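PDB 5JSC: putative acyl-CoA dehydrogenase from Burkholderia xenovorans, which is a flavoprotein of the acyl-CoA dehydrogenase family that binds flavin-adenine dinucleotide and assembles from four chains. Local coordinates for residues R376-R379 against I380-G383; A338-H341 against A342-A346; R256-D259 against I260-S264; A384-V387 against Q388-I391; V368-L371 against Y372-I375. One frame throughout, in Å; residues are numbered along the deposited sequence. Where two conformers were deposited one is given.

Contact 1. Residues R376-R379 against I380-G383; sequences RALR and IYEG. With FAD (flavin-adenine dinucleotide), chain M.
Y381 carries its CG between the backbone N and the carbonyl carbon (chi1 68°) while L378 turns CG beside its own backbone N (chi1 -81°), which lays phenol and leucine branch side by side, pointing the same way. They meet in the turn between helix 367-376 and helix 385-405, in the C-terminal domain of the acyl-CoA dehydrogenase fold, where the chain passes the FAD. L378 CA sits over one face of the Y381 ring, 4.3 Å from its centroid and close to the normal, a CH-pi contact, and L378 CG reaches 3.6 Å from Y381 CZ. The same ring borders the flavin, with Y381 CD2 3.6 Å from FAD C7.

A377 O closes the turn by accepting two backbone bonds: Y381 N, 2.9 Å from A377 O, arrives almost in line with the carbonyl, whereas I380 N, also 2.9 Å from A377 O, comes from above its plane. The guanidinium groups of R376 and R379 overlap, gathered round the carboxylate of D351 of the second subunit; Q355 of that subunit also holds R376, and E344 holds R379. I380 CD1 meets R376 NH1 at 3.7 Å.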
# COMPACT_ATOMS: atom_id res chain seq x y z
N ARG C 376 -8.34 14.50 9.15
CA ARG C 376 -9.24 13.44 8.70
C ARG C 376 -10.37 13.98 7.85
O ARG C 376 -10.75 13.37 6.83
CB ARG C 376 -9.78 12.66 9.90
CG ARG C 376 -10.52 11.38 9.52
CD ARG C 376 -9.64 10.48 8.67
NE ARG C 376 -10.30 9.30 8.09
CZ ARG C 376 -11.00 9.33 6.96
NH1 ARG C 376 -11.19 10.49 6.33
NH2 ARG C 376 -11.52 8.21 6.45
N ALA C 377 -10.91 15.16 8.21
CA ALA C 377 -12.03 15.71 7.45
C ALA C 377 -11.65 16.18 6.06
O ALA C 377 -12.52 16.27 5.19
CB ALA C 377 -12.67 16.89 8.21
N LEU C 378 -10.37 16.48 5.81
CA LEU C 378 -10.01 17.03 4.50
C LEU C 378 -10.09 15.98 3.40
O LEU C 378 -10.09 16.34 2.22
CB LEU C 378 -8.61 17.65 4.53
CG LEU C 378 -8.55 19.08 5.12
CD1 LEU C 378 -8.83 19.11 6.62
CD2 LEU C 378 -7.22 19.76 4.81
N ARG C 379 -10.17 14.70 3.76
CA ARG C 379 -10.41 13.64 2.80
C ARG C 379 -11.90 13.48 2.49
O ARG C 379 -12.26 12.64 1.67
CB ARG C 379 -9.82 12.33 3.33
CG ARG C 379 -8.29 12.39 3.47
CD ARG C 379 -7.76 11.28 4.37
NE ARG C 379 -8.24 9.97 3.91
CZ ARG C 379 -8.33 8.89 4.69
NH1 ARG C 379 -7.96 8.97 5.96
NH2 ARG C 379 -8.79 7.75 4.18
N ILE C 380 -12.74 14.29 3.12
CA ILE C 380 -14.19 14.17 3.02
C ILE C 380 -14.82 15.44 2.45
O ILE C 380 -15.61 15.38 1.50
CB ILE C 380 -14.82 13.81 4.39
CG1 ILE C 380 -14.32 12.43 4.83
CG2 ILE C 380 -16.35 13.83 4.31
CD1 ILE C 380 -14.50 12.15 6.31
N TYR C 381 -14.45 16.61 2.99
CA TYR C 381 -15.12 17.81 2.53
C TYR C 381 -14.51 18.31 1.22
O TYR C 381 -13.43 17.89 0.80
CB TYR C 381 -15.15 18.88 3.63
CG TYR C 381 -13.88 19.58 4.11
CD1 TYR C 381 -13.01 20.22 3.22
CD2 TYR C 381 -13.62 19.72 5.48
CE1 TYR C 381 -11.89 20.90 3.68
CE2 TYR C 381 -12.50 20.42 5.94
CZ TYR C 381 -11.64 21.01 5.04
OH TYR C 381 -10.54 21.73 5.47
N GLU C 382 -15.26 19.22 0.57
CA GLU C 382 -15.03 19.67 -0.82
C GLU C 382 -14.92 18.48 -1.78
O GLU C 382 -14.24 18.54 -2.81
CB GLU C 382 -13.82 20.61 -0.93
CG GLU C 382 -14.03 22.00 -0.24
CD GLU C 382 -13.28 23.17 -0.89
OE1 GLU C 382 -13.10 23.16 -2.13
OE2 GLU C 382 -12.87 24.10 -0.16
N GLY C 383 -15.64 17.40 -1.48
CA GLY C 383 -15.66 16.22 -2.33
C GLY C 383 -14.77 15.11 -1.80
O GLY C 383 -13.55 15.28 -1.74
PA FAD M . -22.03 10.61 1.43
O1A FAD M . -22.44 11.43 0.27
O2A FAD M . -23.10 9.73 2.08
O5B FAD M . -20.79 9.72 0.99
C5B FAD M . -20.26 8.74 1.90
C4B FAD M . -19.01 8.20 1.25
O4B FAD M . -19.38 7.51 0.04
C3B FAD M . -18.03 9.25 0.76
O3B FAD M . -17.22 9.80 1.81
C2B FAD M . -17.23 8.47 -0.28
O2B FAD M . -16.20 7.71 0.36
C1B FAD M . -18.29 7.51 -0.85
N9A FAD M . -18.79 7.86 -2.17
C8A FAD M . -19.43 9.02 -2.54
N7A FAD M . -19.86 9.02 -3.78
C5A FAD M . -19.48 7.77 -4.26
C6A FAD M . -19.66 7.14 -5.51
N6A FAD M . -20.27 7.72 -6.55
N1A FAD M . -19.18 5.89 -5.66
C2A FAD M . -18.54 5.32 -4.63
N3A FAD M . -18.32 5.81 -3.41
C4A FAD M . -18.82 7.05 -3.29
N1 FAD M . -20.66 20.96 3.04
C2 FAD M . -21.12 22.18 2.63
O2 FAD M . -22.06 22.30 1.83
N3 FAD M . -20.53 23.32 3.12
C4 FAD M . -19.49 23.37 4.03
O4 FAD M . -19.10 24.45 4.47
C4X FAD M . -18.99 22.09 4.43
N5 FAD M . -18.05 22.05 5.33
C5X FAD M . -17.71 20.82 5.86
C6 FAD M . -16.82 20.78 6.94
C7 FAD M . -16.52 19.58 7.58
C7M FAD M . -15.59 19.59 8.76
C8 FAD M . -17.12 18.39 7.13
C8M FAD M . -16.83 17.07 7.80
C9 FAD M . -17.99 18.42 6.04
C9A FAD M . -18.30 19.63 5.42
N10 FAD M . -19.26 19.71 4.38
C10 FAD M . -19.65 20.93 3.89
C1' FAD M . -19.95 18.48 3.95
C2' FAD M . -19.11 17.62 3.01
O2' FAD M . -18.97 18.24 1.74
C3' FAD M . -19.79 16.26 2.84
O3' FAD M . -19.68 15.61 4.10
C4' FAD M . -19.18 15.39 1.75
O4' FAD M . -19.51 15.93 0.48
C5' FAD M . -19.64 13.95 1.85
O5' FAD M . -21.09 13.95 1.80
P FAD M . -21.84 13.05 2.91
O1P FAD M . -21.35 13.35 4.28
O2P FAD M . -23.32 13.19 2.72
O3P FAD M . -21.42 11.55 2.56

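Contact 2. Residues A338-H341 against A342-A346. With SO4 (sulfate ion), chain P.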
# COMPACT_ATOMS: atom_id res chain seq x y z
N ALA C 338 -4.88 16.92 -7.22
CA ALA C 338 -4.15 17.54 -6.13
C ALA C 338 -4.86 17.33 -4.80
O ALA C 338 -4.24 16.99 -3.80
CB ALA C 338 -3.97 19.03 -6.40
N LYS C 339 -6.19 17.54 -4.79
CA LYS C 339 -6.95 17.41 -3.55
C LYS C 339 -6.89 15.98 -3.03
O LYS C 339 -6.65 15.74 -1.84
CB LYS C 339 -8.40 17.86 -3.80
CG LYS C 339 -9.23 18.16 -2.55
CD LYS C 339 -9.92 16.92 -1.99
CE LYS C 339 -10.79 17.26 -0.79
NZ LYS C 339 -11.48 16.05 -0.23
N TRP C 340 -7.11 15.02 -3.92
CA TRP C 340 -6.99 13.60 -3.59
C TRP C 340 -5.62 13.27 -3.03
O TRP C 340 -5.50 12.76 -1.90
CB TRP C 340 -7.29 12.81 -4.87
CG TRP C 340 -6.92 11.35 -4.94
CD1 TRP C 340 -6.59 10.51 -3.91
CD2 TRP C 340 -6.85 10.58 -6.13
NE1 TRP C 340 -6.32 9.25 -4.41
CE2 TRP C 340 -6.48 9.28 -5.77
CE3 TRP C 340 -7.08 10.87 -7.49
CZ2 TRP C 340 -6.30 8.27 -6.71
CZ3 TRP C 340 -6.90 9.86 -8.42
CH2 TRP C 340 -6.53 8.58 -8.03
N HIS C 341 -4.56 13.56 -3.79
CA HIS C 341 -3.22 13.12 -3.40
C HIS C 341 -2.75 13.82 -2.12
O HIS C 341 -2.17 13.19 -1.22
CB HIS C 341 -2.25 13.40 -4.54
CG HIS C 341 -0.87 12.86 -4.33
ND1 HIS C 341 0.04 13.44 -3.47
CD2 HIS C 341 -0.24 11.80 -4.89
CE1 HIS C 341 1.17 12.75 -3.50
NE2 HIS C 341 1.03 11.76 -4.35
N ALA C 342 -2.97 15.13 -2.04
CA ALA C 342 -2.43 15.85 -0.89
C ALA C 342 -3.16 15.48 0.39
O ALA C 342 -2.55 15.41 1.46
CB ALA C 342 -2.47 17.36 -1.14
N SER C 343 -4.48 15.26 0.33
CA SER C 343 -5.20 14.93 1.55
C SER C 343 -4.90 13.50 1.99
O SER C 343 -4.66 13.25 3.18
CB SER C 343 -6.71 15.13 1.36
OG SER C 343 -7.23 14.29 0.34
N GLU C 344 -4.90 12.55 1.05
CA GLU C 344 -4.55 11.18 1.41
C GLU C 344 -3.10 11.08 1.85
O GLU C 344 -2.78 10.36 2.80
CB GLU C 344 -4.81 10.23 0.23
CG GLU C 344 -6.28 10.05 -0.13
CD GLU C 344 -7.06 9.27 0.92
OE1 GLU C 344 -8.26 9.57 1.10
OE2 GLU C 344 -6.48 8.36 1.56
N GLY C 345 -2.22 11.81 1.16
CA GLY C 345 -0.82 11.79 1.52
C GLY C 345 -0.56 12.42 2.87
O GLY C 345 0.23 11.90 3.67
N ALA C 346 -1.21 13.55 3.16
CA ALA C 346 -1.01 14.21 4.45
C ALA C 346 -1.45 13.31 5.59
O ALA C 346 -0.81 13.29 6.65
CB ALA C 346 -1.77 15.53 4.51
S SO4 P . 3.92 9.49 -3.05
O1 SO4 P . 4.71 10.68 -3.37
O2 SO4 P . 3.07 9.15 -4.20
O3 SO4 P . 3.07 9.76 -1.88
O4 SO4 P . 4.84 8.38 -2.80
O HOH W 1 -9.77 13.79 -0.59
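A342, S343, E344 and G345 send their backbone N-H groups to the carbonyls of A338, K339, W340 and H341, each four residues earlier, so the backbone here is an unbroken run of about two turns of alpha-helix inside helix 332-356. One of these carbonyls does double duty. S343 places OG between its backbone N and carbonyl carbon (chi1 61°), and from there OG donates to K339 O at 2.7 Å, while S343 N reaches the same K339 O at 3.1 Å. The hydroxyl also accepts: a water donates to S343 OG at 2.8 Å and in turn takes a bond of 2.9 Å from K339 NZ. The lysine ammonium is thus tied back to its own helix, and it is further ringed by the carbonyls of L378, Y381 and G383, which would be expected to favour its positive charge in this buried place.

W340 and E344 meet differently. E344 CG comes in the plane of the indole, at its edge, 3.8 Å from W340 CD1, and the carboxylate beyond it, bent at chi2, is turned 69° from the ring; its OE1 is shared by the T385 hydroxyl and the R379 guanidinium. H341 is modelled in two conformations; in one, NE2 makes a weak and doubtful bond of 3.3 Å to O2 of a sulfate ion, probably from the crystallisation liquor, and ND1 meets S314.

Around this turn, A338 and A342 pack on A266 of helix 250-286, H341 on S313 and L317 of helix 298-325, and W340 on helix 385-405, with L309 of the third subunit also against W340 and H341.

Contact 3. Residues R256-D259 against I260-S264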
# COMPACT_ATOMS: atom_id res chain seq x y z
N ARG C 256 -18.23 25.11 -10.27
CA ARG C 256 -17.15 26.02 -10.63
C ARG C 256 -16.50 26.62 -9.39
O ARG C 256 -15.29 26.88 -9.38
CB ARG C 256 -17.66 27.13 -11.54
CG ARG C 256 -17.96 26.66 -12.96
CD ARG C 256 -18.66 27.76 -13.76
NE ARG C 256 -17.82 28.95 -13.88
CZ ARG C 256 -18.30 30.19 -13.99
NH1 ARG C 256 -19.61 30.41 -13.99
NH2 ARG C 256 -17.46 31.22 -14.09
N THR C 257 -17.29 26.86 -8.34
CA THR C 257 -16.72 27.38 -7.10
C THR C 257 -15.81 26.34 -6.46
O THR C 257 -14.69 26.65 -6.02
CB THR C 257 -17.85 27.79 -6.14
OG1 THR C 257 -18.69 28.76 -6.79
CG2 THR C 257 -17.28 28.39 -4.86
N LEU C 258 -16.26 25.09 -6.42
CA LEU C 258 -15.43 24.01 -5.88
C LEU C 258 -14.16 23.80 -6.71
O LEU C 258 -13.12 23.42 -6.16
CB LEU C 258 -16.25 22.73 -5.81
CG LEU C 258 -17.30 22.75 -4.70
CD1 LEU C 258 -18.37 21.70 -4.97
CD2 LEU C 258 -16.63 22.50 -3.34
N ASP C 259 -14.23 24.02 -8.03
CA ASP C 259 -13.04 23.84 -8.85
C ASP C 259 -11.94 24.83 -8.48
O ASP C 259 -10.75 24.51 -8.60
CB ASP C 259 -13.38 24.01 -10.33
CG ASP C 259 -14.02 22.77 -10.92
OD1 ASP C 259 -13.93 21.69 -10.30
OD2 ASP C 259 -14.60 22.89 -12.03
N ILE C 260 -12.32 26.02 -8.03
CA ILE C 260 -11.33 26.97 -7.53
C ILE C 260 -10.72 26.45 -6.23
O ILE C 260 -9.50 26.36 -6.09
CB ILE C 260 -11.97 28.35 -7.32
CG1 ILE C 260 -12.59 28.86 -8.62
CG2 ILE C 260 -10.93 29.34 -6.76
CD1 ILE C 260 -13.33 30.16 -8.44
N PHE C 261 -11.56 26.13 -5.26
CA PHE C 261 -11.02 25.96 -3.93
C PHE C 261 -10.61 24.53 -3.59
O PHE C 261 -9.93 24.35 -2.57
CB PHE C 261 -12.01 26.54 -2.91
CG PHE C 261 -12.09 28.04 -3.01
CD1 PHE C 261 -11.09 28.83 -2.47
CD2 PHE C 261 -13.11 28.66 -3.72
CE1 PHE C 261 -11.12 30.20 -2.58
CE2 PHE C 261 -13.15 30.04 -3.83
CZ PHE C 261 -12.16 30.81 -3.27
N ARG C 262 -10.91 23.53 -4.42
CA ARG C 262 -10.38 22.20 -4.15
C ARG C 262 -8.85 22.20 -4.12
O ARG C 262 -8.24 21.53 -3.29
CB ARG C 262 -10.90 21.17 -5.16
CG ARG C 262 -12.24 20.55 -4.76
CD ARG C 262 -12.83 19.73 -5.90
NE ARG C 262 -14.15 19.23 -5.55
CZ ARG C 262 -15.00 18.68 -6.42
NH1 ARG C 262 -14.66 18.58 -7.70
NH2 ARG C 262 -16.18 18.24 -6.00
N THR C 263 -8.20 22.97 -5.01
CA THR C 263 -6.74 23.02 -4.95
C THR C 263 -6.27 23.65 -3.64
O THR C 263 -5.22 23.27 -3.11
CB THR C 263 -6.19 23.79 -6.15
OG1 THR C 263 -6.80 23.29 -7.35
CG2 THR C 263 -4.68 23.61 -6.27
N SER C 264 -7.05 24.59 -3.09
CA SER C 264 -6.70 25.18 -1.81
C SER C 264 -6.85 24.19 -0.66
O SER C 264 -6.12 24.29 0.33
CB SER C 264 -7.53 26.45 -1.56
OG SER C 264 -8.79 26.17 -0.97
O HOH W 2 -8.21 25.35 -8.23
O HOH W 3 -12.30 19.43 -9.33
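R262 runs back along the helix over L258, and its extended chain can be followed atom by atom. CB and CG both rest 3.3 Å from L258 O, the carbonyl that also accepts the backbone N-H of R262, and CD is still near that oxygen, a little farther off. Beyond it, R262 NE passes 4.1 Å from L258 CB, which lies over one face of the guanidinium, toward its rim. NE itself is spent on the carbonyl of E382, in the turn beside the FAD. At the tip, R262 NH1 gives a bond of 3.0 Å to a water lying in the guanidinium plane at its edge, and this water donates to D259 OD1, also at 3.0 Å. The acid and the arginine do not pair directly: D259 OD1 stands 4.1 Å from R262 NH1 and well out of the guanidinium plane, the carboxylate being turned 64° from it, so apart from the water bridge they interact through charge alone. D259 OD2 is bound by T332.

The backbone bonding here departs from the regular i to i+4 pattern. I260 N makes a weak bond of 3.4 Å to R256 O and another weak one to T257 O. A second water donates to D259 O at 2.7 Å and also to I260 O, and it contacts T263 OG1, consistent with a water taking the place of the usual D259 O to T263 N bond. One residue on, S264 OG bonds F261 O at 2.7 Å on a lone pair.

The result is a hydrated irregularity in long helix 250-286, part of the helical bundle that forms the C-terminal domain of acyl-CoA dehydrogenases.

Contact 4. Residues A384-V387 against Q388-I391. With FAD (flavin-adenine dinucleotide), chain M.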
# COMPACT_ATOMS: atom_id res chain seq x y z
N ALA C 384 -15.36 13.98 -1.42
CA ALA C 384 -14.58 12.92 -0.80
C ALA C 384 -13.56 12.35 -1.78
O ALA C 384 -13.70 12.46 -3.01
CB ALA C 384 -15.50 11.81 -0.30
N THR C 385 -12.50 11.74 -1.23
CA THR C 385 -11.47 11.13 -2.07
C THR C 385 -12.04 10.33 -3.22
O THR C 385 -11.61 10.45 -4.37
CB THR C 385 -10.58 10.24 -1.21
OG1 THR C 385 -9.87 11.06 -0.29
CG2 THR C 385 -9.59 9.45 -2.08
N GLU C 386 -13.04 9.49 -2.93
CA GLU C 386 -13.58 8.60 -3.94
C GLU C 386 -14.27 9.39 -5.05
O GLU C 386 -14.22 8.98 -6.22
CB GLU C 386 -14.54 7.61 -3.28
CG GLU C 386 -13.84 6.63 -2.29
CD GLU C 386 -13.27 7.29 -1.03
OE1 GLU C 386 -13.87 8.26 -0.53
OE2 GLU C 386 -12.21 6.82 -0.55
N VAL C 387 -14.90 10.51 -4.71
CA VAL C 387 -15.46 11.40 -5.73
C VAL C 387 -14.35 11.94 -6.63
O VAL C 387 -14.49 11.97 -7.86
CB VAL C 387 -16.27 12.53 -5.07
CG1 VAL C 387 -16.72 13.56 -6.11
CG2 VAL C 387 -17.46 11.98 -4.32
N GLN C 388 -13.24 12.36 -6.02
CA GLN C 388 -12.12 12.88 -6.81
C GLN C 388 -11.57 11.81 -7.76
O GLN C 388 -11.26 12.10 -8.92
CB GLN C 388 -10.99 13.40 -5.90
CG GLN C 388 -11.44 14.34 -4.78
CD GLN C 388 -12.03 15.66 -5.28
OE1 GLN C 388 -11.85 16.05 -6.43
NE2 GLN C 388 -12.75 16.35 -4.40
N GLN C 389 -11.43 10.58 -7.27
CA GLN C 389 -10.90 9.50 -8.11
C GLN C 389 -11.78 9.27 -9.33
O GLN C 389 -11.28 9.07 -10.44
CB GLN C 389 -10.82 8.20 -7.33
CG GLN C 389 -9.82 8.14 -6.23
CD GLN C 389 -9.88 6.79 -5.54
OE1 GLN C 389 -10.83 6.50 -4.82
NE2 GLN C 389 -8.88 5.95 -5.77
N LEU C 390 -13.10 9.25 -9.13
CA LEU C 390 -14.00 9.01 -10.25
C LEU C 390 -13.99 10.18 -11.23
O LEU C 390 -14.11 9.95 -12.44
CB LEU C 390 -15.41 8.74 -9.73
CG LEU C 390 -15.55 7.48 -8.88
CD1 LEU C 390 -16.91 7.47 -8.19
CD2 LEU C 390 -15.35 6.24 -9.73
N ILE C 391 -13.83 11.41 -10.75
CA ILE C 391 -13.68 12.55 -11.66
C ILE C 391 -12.48 12.33 -12.57
O ILE C 391 -12.56 12.50 -13.80
CB ILE C 391 -13.54 13.86 -10.87
CG1 ILE C 391 -14.87 14.27 -10.23
CG2 ILE C 391 -13.01 14.99 -11.78
CD1 ILE C 391 -14.72 15.36 -9.19
PA FAD M . -22.03 10.61 1.43
O1A FAD M . -22.44 11.43 0.27
O2A FAD M . -23.10 9.73 2.08
O5B FAD M . -20.79 9.72 0.99
C5B FAD M . -20.26 8.74 1.90
C4B FAD M . -19.01 8.20 1.25
O4B FAD M . -19.38 7.51 0.04
C3B FAD M . -18.03 9.25 0.76
O3B FAD M . -17.22 9.80 1.81
C2B FAD M . -17.23 8.47 -0.28
O2B FAD M . -16.20 7.71 0.36
C1B FAD M . -18.29 7.51 -0.85
N9A FAD M . -18.79 7.86 -2.17
C8A FAD M . -19.43 9.02 -2.54
N7A FAD M . -19.86 9.02 -3.78
C5A FAD M . -19.48 7.77 -4.26
C6A FAD M . -19.66 7.14 -5.51
N6A FAD M . -20.27 7.72 -6.55
N1A FAD M . -19.18 5.89 -5.66
C2A FAD M . -18.54 5.32 -4.63
N3A FAD M . -18.32 5.81 -3.41
C4A FAD M . -18.82 7.05 -3.29
N1 FAD M . -20.66 20.96 3.04
C2 FAD M . -21.12 22.18 2.63
O2 FAD M . -22.06 22.30 1.83
N3 FAD M . -20.53 23.32 3.12
C4 FAD M . -19.49 23.37 4.03
O4 FAD M . -19.10 24.45 4.47
C4X FAD M . -18.99 22.09 4.43
N5 FAD M . -18.05 22.05 5.33
C5X FAD M . -17.71 20.82 5.86
C6 FAD M . -16.82 20.78 6.94
C7 FAD M . -16.52 19.58 7.58
C7M FAD M . -15.59 19.59 8.76
C8 FAD M . -17.12 18.39 7.13
C8M FAD M . -16.83 17.07 7.80
C9 FAD M . -17.99 18.42 6.04
C9A FAD M . -18.30 19.63 5.42
N10 FAD M . -19.26 19.71 4.38
C10 FAD M . -19.65 20.93 3.89
C1' FAD M . -19.95 18.48 3.95
C2' FAD M . -19.11 17.62 3.01
O2' FAD M . -18.97 18.24 1.74
C3' FAD M . -19.79 16.26 2.84
O3' FAD M . -19.68 15.61 4.10
C4' FAD M . -19.18 15.39 1.75
O4' FAD M . -19.51 15.93 0.48
C5' FAD M . -19.64 13.95 1.85
O5' FAD M . -21.09 13.95 1.80
P FAD M . -21.84 13.05 2.91
O1P FAD M . -21.35 13.35 4.28
O2P FAD M . -23.32 13.19 2.72
O3P FAD M . -21.42 11.55 2.56
O HOH W 4 -10.54 5.33 -1.99
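E386 OE1 accepts from FAD O2B, a ribose hydroxyl of the adenosine half, at 2.6 Å, and Q355 NE2 of the second subunit grips the same oxygen. The glutamate chain bends at chi2 (67°), which brings the carboxylate back toward the ribose. Its other oxygen is linked to Q389 through water: one molecule donates to E386 OE2 at 2.7 Å and to Q389 OE1 at 3.1 Å. The two side chains run side by side in the same direction, but carboxylate and amide are almost perpendicular, 87° apart, and Q389 OE1 lies 3.9 Å from E386 CG.

Side-chain carbons line the ribose and adenine. A384 CB touches FAD O3B at 3.4 Å, V387 CG2 lies 3.8 Å from FAD N7A, and L390 CD1 is 3.7 Å from FAD N1A. The other branch of V387, CG1, meets I391 CD1 at 4.1 Å.

Beneath them the four residues Q388 to I391 bond back to the carbonyls of A384 to V387, and Q388 NE2 turns to the carbonyl of G383. With A384 at the N-cap, this is the first part of helix 385-405, whose opening turns form one wall of the adenosine end of the FAD site, at a subunit interface.

Contact 5. Residues V368-L371 against Y372-I375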
# COMPACT_ATOMS: atom_id res chain seq x y z
N VAL C 368 1.40 16.68 16.87
CA VAL C 368 1.05 15.59 15.97
C VAL C 368 -0.31 14.99 16.33
O VAL C 368 -1.03 14.54 15.44
CB VAL C 368 2.16 14.52 15.91
CG1 VAL C 368 3.46 15.12 15.39
CG2 VAL C 368 2.36 13.83 17.28
N GLU C 369 -0.68 14.99 17.62
CA GLU C 369 -2.01 14.50 17.98
C GLU C 369 -3.09 15.40 17.40
O GLU C 369 -4.12 14.92 16.91
CB GLU C 369 -2.14 14.42 19.50
CG GLU C 369 -3.43 13.78 20.01
CD GLU C 369 -4.59 14.75 20.16
OE1 GLU C 369 -4.37 15.98 20.22
OE2 GLU C 369 -5.74 14.27 20.25
N MET C 370 -2.86 16.71 17.44
CA MET C 370 -3.82 17.64 16.85
C MET C 370 -3.92 17.44 15.34
O MET C 370 -5.02 17.50 14.78
CB MET C 370 -3.43 19.08 17.18
CG MET C 370 -3.49 19.35 18.67
SD MET C 370 -3.21 21.06 19.12
CE MET C 370 -1.55 21.29 18.54
N LEU C 371 -2.78 17.23 14.68
CA LEU C 371 -2.79 17.03 13.23
C LEU C 371 -3.52 15.75 12.85
O LEU C 371 -4.21 15.70 11.83
CB LEU C 371 -1.36 17.02 12.70
CG LEU C 371 -0.67 18.38 12.75
CD1 LEU C 371 0.84 18.23 12.62
CD2 LEU C 371 -1.20 19.30 11.64
N TYR C 372 -3.38 14.70 13.67
CA TYR C 372 -4.09 13.45 13.42
C TYR C 372 -5.60 13.66 13.42
O TYR C 372 -6.32 13.04 12.62
CB TYR C 372 -3.68 12.42 14.48
CG TYR C 372 -4.39 11.09 14.39
CD1 TYR C 372 -4.01 10.13 13.46
CD2 TYR C 372 -5.44 10.78 15.27
CE1 TYR C 372 -4.66 8.88 13.39
CE2 TYR C 372 -6.08 9.55 15.22
CZ TYR C 372 -5.69 8.61 14.27
OH TYR C 372 -6.33 7.39 14.22
N ARG C 373 -6.10 14.54 14.29
CA ARG C 373 -7.52 14.88 14.26
C ARG C 373 -7.85 15.83 13.12
O ARG C 373 -8.88 15.67 12.46
CB ARG C 373 -7.95 15.47 15.60
CG ARG C 373 -7.88 14.42 16.72
CD ARG C 373 -8.50 14.90 18.02
NE ARG C 373 -7.58 15.75 18.74
CZ ARG C 373 -7.68 17.06 18.83
NH1 ARG C 373 -8.70 17.70 18.26
NH2 ARG C 373 -6.77 17.74 19.51
N GLU C 374 -6.98 16.81 12.87
CA GLU C 374 -7.30 17.87 11.91
C GLU C 374 -7.41 17.33 10.49
O GLU C 374 -8.25 17.78 9.71
CB GLU C 374 -6.23 18.95 11.98
CG GLU C 374 -6.58 20.19 11.20
CD GLU C 374 -7.55 21.07 11.95
OE1 GLU C 374 -7.22 21.51 13.08
OE2 GLU C 374 -8.65 21.32 11.43
N ILE C 375 -6.54 16.38 10.11
CA ILE C 375 -6.46 16.03 8.70
C ILE C 375 -7.66 15.21 8.24
O ILE C 375 -7.99 15.23 7.05
CB ILE C 375 -5.14 15.29 8.41
CG1 ILE C 375 -4.90 15.15 6.89
CG2 ILE C 375 -5.10 13.92 9.10
CD1 ILE C 375 -4.80 16.49 6.16
O HOH W 5 -6.75 19.70 15.89
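Y372, E374 and I375 bond through their backbone N-H groups to the carbonyls of V368, M370 and L371, whereas the bond from R373 N to E369 O is weak; together they make regular alpha-helix, most of the short helix 367-376 of the C-terminal helical domain. The side chains add an i to i+4 salt bridge along one side of the helix. R373 takes E369 side-on with two nitrogens, one to each oxygen: R373 NE to E369 OE2 at 2.8 Å and R373 NH2 to E369 OE1 at 3.1 Å. Both oxygens lie near the guanidinium plane, but the carboxylate is turned 38° from it; OE1 is met on its syn side and OE2 from above the carboxylate plane. The glutamate gets there with CG anti to its backbone N (chi1 -174°) and a bend at chi2. Each partner has a further tie that limits its rotation, E369 OE1 to the amide of G365 and R373 NH1 to the carbonyl of I223.

Y372 stacks on Y372 of the second subunit, placing the helix at a subunit interface. L371 packs inward on F272 and H275 of helix 250-286 and on I350, and E374 carries OE2 to H226. M370 CA lies over one face of the arginine's guanidinium, and farther along that methionine, CG stands 3.7 Å from R373 NH2.

How the contacts relate
Along the chain the order is contact 3, contact 2, then contacts 5, 1 and 4, which run on without a break from V368 to I391. All belong to the C-terminal domain. Contact 1 is the hub: its centre lies about 10 Å from that of contact 2, about 11 Å from contact 4, about 13 Å from contact 3 and about 14 Å from contact 5. Its turn links helices 367-376 and 385-405 in the chain and is touched by helices 250-286 and 332-356. Contacts 3 and 5, like 4 and 5, have centres about 23 Å apart and do not touch. Contacts 1 and 4 both border the FAD, and with contact 5 they meet the second subunit, so cofactor site and assembly share this stretch.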